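PDB 5LXZ: secreted protein from Streptomyces lividans TK24, which probably acts as a copper-radical oxidase of the galactose oxidase-like AA5 family, with a mononuclear copper centre. Local coordinates for residues A[470-476]-A[495-501]. The protein carries 1 engineered substitution. Sequence-based numbering, arbitrary orientation.
Sequences GRLMFFG and RIEIYTP. With PO4 (phosphate ion), chain G.
The carbonyl O of Arg495 is gripped by two waters: one, 2.8 Å from this O, accepts from Gly476 N, and the other donates to the same O and to Gly476 O. Water thus continues the pairing where the direct backbone bonds stop. Before that point Leu472 faces Tyr499 and Phe474 faces Glu497 as hydrogen-bonded antiparallel pairs, each joined by two backbone bonds, with Met473 and Ile498 a non-hydrogen-bonded pair between them. On their side of the sheet Met473, its CG anti to the backbone N (chi1 -175°) and its chain bent beyond, lays CG 3.5 Å from CG2 of one Ile496 conformer, while its CB meets Ile498 CD1 at 3.9 Å.

Strands 472-476 and 496-500 are the two central strands of a four-stranded antiparallel sheet, consistent with a propeller blade of the Kelch type, in which strand 14-18 from near the N-terminus supplies an outermost strand, a closure known from beta-propellers. On the other side, Leu472, Phe474 and Tyr499 pack against Leu419 of the neighbouring sheet, and the Phe474 ring meets Trp15 edge-to-face. The buried Glu497 carboxylate is satisfied by a salt bridge to Arg458 and by the backbone N atoms of Leu455 and Val456.

At the far end Arg471, in one of its two conformers, runs alongside Thr500. There Thr500 OG1 accepts a bent bond (131°) from Arg471 NE at 2.9 Å, the hydroxyl O near the guanidinium plane. Replacing Thr500 by a valine would probably leave NE without its acceptor on this strand. NH1 and NH2 reach a phosphate ion, probably from the crystallisation liquor, through nearly straight bonds, Arg471 NH2 to phosphate O4 measuring 2.7 Å; Arg509 also binds this ion, and Asp469 forms a salt bridge with NH1.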
ATOM      1  N   GLY A 470      -9.806  -4.723 -19.692  1.00  9.15           N
ATOM      2  CA  GLY A 470      -8.997  -3.553 -20.005  1.00  8.74           C
ATOM      3  C   GLY A 470      -9.506  -2.230 -19.438  1.00  8.65           C
ATOM      4  O   GLY A 470      -8.874  -1.203 -19.638  1.00  8.86           O
ATOM      5  N   ARG A 471     -10.638  -2.251 -18.752  0.50  8.17           N
ATOM      6  CA  ARG A 471     -11.091  -1.099 -17.986  0.50  8.15           C
ATOM      7  C   ARG A 471     -10.532  -1.215 -16.595  0.50  8.40           C
ATOM      8  O   ARG A 471      -9.951  -2.233 -16.233  0.50  8.54           O
ATOM      9  CB  ARG A 471     -12.600  -1.036 -17.934  0.50  8.24           C
ATOM     10  CG  ARG A 471     -13.222  -0.865 -19.319  0.50  8.28           C
ATOM     11  CD  ARG A 471     -14.744  -0.779 -19.267  0.50  8.25           C
ATOM     12  NE  ARG A 471     -15.283  -0.530 -20.598  0.50  8.59           N
ATOM     13  CZ  ARG A 471     -15.473  -1.467 -21.532  0.50  9.06           C
ATOM     14  NH1 ARG A 471     -15.187  -2.743 -21.308  0.50  9.25           N
ATOM     15  NH2 ARG A 471     -15.913  -1.115 -22.728  0.50  9.55           N
ATOM     16  N   LEU A 472     -10.694  -0.148 -15.834  1.00  8.67           N
ATOM     17  CA  LEU A 472     -10.117  -0.062 -14.482  1.00  8.77           C
ATOM     18  C   LEU A 472     -11.154   0.352 -13.479  1.00  8.91           C
ATOM     19  O   LEU A 472     -11.986   1.230 -13.737  1.00  9.24           O
ATOM     20  CB  LEU A 472      -8.966   0.901 -14.466  1.00  8.74           C
ATOM     21  CG  LEU A 472      -7.808   0.444 -15.343  1.00  9.18           C
ATOM     22  CD1 LEU A 472      -7.786   1.215 -16.675  1.00  8.71           C
ATOM     23  CD2 LEU A 472      -6.474   0.575 -14.642  1.00  9.77           C
ATOM     24  N   MET A 473     -11.085  -0.252 -12.296  1.00  7.81           N
ATOM     25  CA  MET A 473     -11.982   0.089 -11.206  1.00  8.09           C
ATOM     26  C   MET A 473     -11.218   0.919 -10.193  1.00  7.88           C
ATOM     27  O   MET A 473     -10.075   0.595  -9.850  1.00  7.93           O
ATOM     28  CB  MET A 473     -12.540  -1.163 -10.550  1.00  9.11           C
ATOM     29  CG  MET A 473     -13.560  -0.901  -9.481  1.00 10.19           C
ATOM     30  SD  MET A 473     -12.895  -0.621  -7.840  1.00 12.20           S
ATOM     31  CE  MET A 473     -12.458  -2.307  -7.416  1.00 12.01           C
ATOM     32  N   PHE A 474     -11.869   1.970  -9.709  1.00  7.05           N
ATOM     33  CA  PHE A 474     -11.341   2.859  -8.696  1.00  7.25           C
ATOM     34  C   PHE A 474     -12.252   2.833  -7.493  1.00  7.41           C
ATOM     35  O   PHE A 474     -13.477   2.798  -7.603  1.00  8.10           O
ATOM     36  CB  PHE A 474     -11.249   4.279  -9.253  1.00  7.29           C
ATOM     37  CG  PHE A 474     -10.061   4.491 -10.144  1.00  7.41           C
ATOM     38  CD1 PHE A 474     -10.027   3.937 -11.440  1.00  7.74           C
ATOM     39  CD2 PHE A 474      -8.966   5.254  -9.729  1.00  8.00           C
ATOM     40  CE1 PHE A 474      -8.920   4.113 -12.284  1.00  8.08           C
ATOM     41  CE2 PHE A 474      -7.892   5.442 -10.582  1.00  8.24           C
ATOM     42  CZ  PHE A 474      -7.839   4.858 -11.835  1.00  7.98           C
ATOM     43  N   PHE A 475     -11.658   2.817  -6.290  1.00  7.36           N
ATOM     44  CA  PHE A 475     -12.430   2.699  -5.062  1.00  7.15           C
ATOM     45  C   PHE A 475     -11.884   3.573  -3.964  1.00  6.59           C
ATOM     46  O   PHE A 475     -10.747   4.038  -4.014  1.00  6.07           O
ATOM     47  CB  PHE A 475     -12.428   1.239  -4.566  1.00  7.26           C
ATOM     48  CG  PHE A 475     -11.069   0.752  -4.172  1.00  7.55           C
ATOM     49  CD1 PHE A 475     -10.601   0.922  -2.861  1.00  7.91           C
ATOM     50  CD2 PHE A 475     -10.239   0.123  -5.085  1.00  7.64           C
ATOM     51  CE1 PHE A 475      -9.338   0.484  -2.479  1.00  7.92           C
ATOM     52  CE2 PHE A 475      -8.973  -0.312  -4.698  1.00  7.76           C
ATOM     53  CZ  PHE A 475      -8.535  -0.122  -3.396  1.00  7.82           C
ATOM     54  N   GLY A 476     -12.683   3.742  -2.921  1.00  6.89           N
ATOM     55  CA  GLY A 476     -12.259   4.333  -1.691  1.00  6.86           C
ATOM     56  C   GLY A 476     -12.304   5.829  -1.646  1.00  7.42           C
ATOM     57  O   GLY A 476     -12.932   6.453  -2.506  1.00  7.33           O
ATOM     58  N   ARG A 495     -18.710   5.214  -3.283  1.00 10.63           N
ATOM     59  CA  ARG A 495     -18.907   5.028  -4.696  1.00 11.07           C
ATOM     60  C   ARG A 495     -17.666   4.375  -5.327  1.00 11.23           C
ATOM     61  O   ARG A 495     -16.531   4.571  -4.863  1.00 10.40           O
ATOM     62  CB  ARG A 495     -19.200   6.346  -5.371  1.00 12.41           C
ATOM     63  CG  ARG A 495     -20.544   6.932  -4.964  1.00 13.25           C
ATOM     64  CD  ARG A 495     -20.750   8.301  -5.567  1.00 13.87           C
ATOM     65  NE  ARG A 495     -19.828   9.253  -5.000  1.00 14.90           N
ATOM     66  CZ  ARG A 495     -19.676  10.496  -5.418  1.00 15.45           C
ATOM     67  NH1 ARG A 495     -20.378  10.933  -6.466  1.00 17.23           N
ATOM     68  NH2 ARG A 495     -18.786  11.283  -4.839  1.00 15.76           N
ATOM     69  N   ILE A 496     -17.903   3.641  -6.410  1.00 10.60           N
ATOM     70  CA  ILE A 496     -16.903   2.976  -7.208  0.50 10.57           C
ATOM     71  C   ILE A 496     -16.956   3.639  -8.600  1.00 11.12           C
ATOM     72  O   ILE A 496     -18.058   3.998  -9.022  1.00 11.95           O
ATOM     73  CB  ILE A 496     -17.329   1.488  -7.243  0.50 10.27           C
ATOM     74  CG1 ILE A 496     -17.336   0.905  -5.823  0.50 10.14           C
ATOM     75  CG2 ILE A 496     -16.421   0.650  -8.117  0.50 10.38           C
ATOM     76  CD1 ILE A 496     -15.952   0.951  -5.170  0.50 10.45           C
ATOM     77  N   GLU A 497     -15.837   3.767  -9.296  1.00 10.21           N
ATOM     78  CA  GLU A 497     -15.842   4.237 -10.670  1.00 10.50           C
ATOM     79  C   GLU A 497     -15.187   3.198 -11.551  1.00 10.61           C
ATOM     80  O   GLU A 497     -14.268   2.477 -11.124  1.00 10.87           O
ATOM     81  CB  GLU A 497     -15.079   5.539 -10.830  1.00 11.66           C
ATOM     82  CG  GLU A 497     -15.839   6.795 -10.491  1.00 12.89           C
ATOM     83  CD  GLU A 497     -15.038   8.071 -10.829  1.00 15.06           C
ATOM     84  OE1 GLU A 497     -14.226   8.503 -10.026  1.00 19.29           O
ATOM     85  OE2 GLU A 497     -15.227   8.658 -11.898  1.00 17.29           O
ATOM     86  N   ILE A 498     -15.623   3.152 -12.798  1.00 10.31           N
ATOM     87  CA  ILE A 498     -14.916   2.440 -13.850  1.00 10.30           C
ATOM     88  C   ILE A 498     -14.396   3.424 -14.855  1.00  9.83           C
ATOM     89  O   ILE A 498     -15.165   4.281 -15.322  1.00 10.32           O
ATOM     90  CB  ILE A 498     -15.864   1.492 -14.563  1.00 11.00           C
ATOM     91  CG1 ILE A 498     -16.472   0.563 -13.557  1.00 12.14           C
ATOM     92  CG2 ILE A 498     -15.173   0.722 -15.681  1.00 11.37           C
ATOM     93  CD1 ILE A 498     -15.529  -0.295 -12.849  1.00 12.92           C
ATOM     94  N   TYR A 499     -13.124   3.327 -15.177  1.00  8.39           N
ATOM     95  CA  TYR A 499     -12.532   4.108 -16.224  1.00  8.50           C
ATOM     96  C   TYR A 499     -12.347   3.242 -17.452  1.00  8.95           C
ATOM     97  O   TYR A 499     -11.742   2.163 -17.415  1.00  8.70           O
ATOM     98  CB  TYR A 499     -11.186   4.726 -15.790  1.00  8.08           C
ATOM     99  CG  TYR A 499     -10.530   5.522 -16.895  1.00  8.20           C
ATOM    100  CD1 TYR A 499     -11.123   6.680 -17.372  1.00  8.33           C
ATOM    101  CD2 TYR A 499      -9.372   5.080 -17.503  1.00  8.39           C
ATOM    102  CE1 TYR A 499     -10.544   7.394 -18.392  1.00  8.40           C
ATOM    103  CE2 TYR A 499      -8.752   5.801 -18.505  1.00  8.20           C
ATOM    104  CZ  TYR A 499      -9.384   6.937 -19.005  1.00  8.56           C
ATOM    105  OH  TYR A 499      -8.746   7.616 -20.011  1.00  8.55           O
ATOM    106  N   THR A 500     -12.813   3.742 -18.599  1.00  9.04           N
ATOM    107  CA  THR A 500     -12.630   3.087 -19.878  1.00  9.76           C
ATOM    108  C   THR A 500     -11.590   3.904 -20.650  1.00  9.74           C
ATOM    109  O   THR A 500     -11.851   5.067 -21.010  1.00  9.76           O
ATOM    110  CB  THR A 500     -13.955   3.077 -20.673  1.00 10.31           C
ATOM    111  OG1 THR A 500     -14.922   2.315 -19.972  1.00 10.73           O
ATOM    112  CG2 THR A 500     -13.763   2.457 -22.022  1.00 11.49           C
ATOM    113  N   PRO A 501     -10.412   3.350 -20.902  1.00  9.47           N
ATOM    114  CA  PRO A 501      -9.348   4.162 -21.502  1.00  9.58           C
ATOM    115  C   PRO A 501      -9.634   4.451 -23.003  1.00  9.53           C
ATOM    116  O   PRO A 501     -10.467   3.786 -23.595  1.00  9.19           O
ATOM    117  CB  PRO A 501      -8.074   3.288 -21.341  1.00  9.62           C
ATOM    118  CG  PRO A 501      -8.434   2.398 -20.177  1.00  9.77           C
ATOM    119  CD  PRO A 501      -9.880   2.097 -20.320  1.00  9.66           C
TER
HETATM  120  P   PO4 G 706     -15.936  -4.321 -24.614  1.00 32.58           P
HETATM  121  O1  PO4 G 706     -17.142  -5.210 -24.835  1.00 35.62           O
HETATM  122  O2  PO4 G 706     -15.395  -4.677 -23.217  1.00 32.37           O
HETATM  123  O3  PO4 G 706     -14.900  -4.543 -25.695  1.00 31.64           O
HETATM  124  O4  PO4 G 706     -16.314  -2.867 -24.722  1.00 33.36           O
HETATM  125  O   HOH W   1     -13.929   6.041  -5.204  0.50  6.73           O
HETATM  126  O   HOH W   2     -15.576   3.301  -2.555  1.00 11.39           O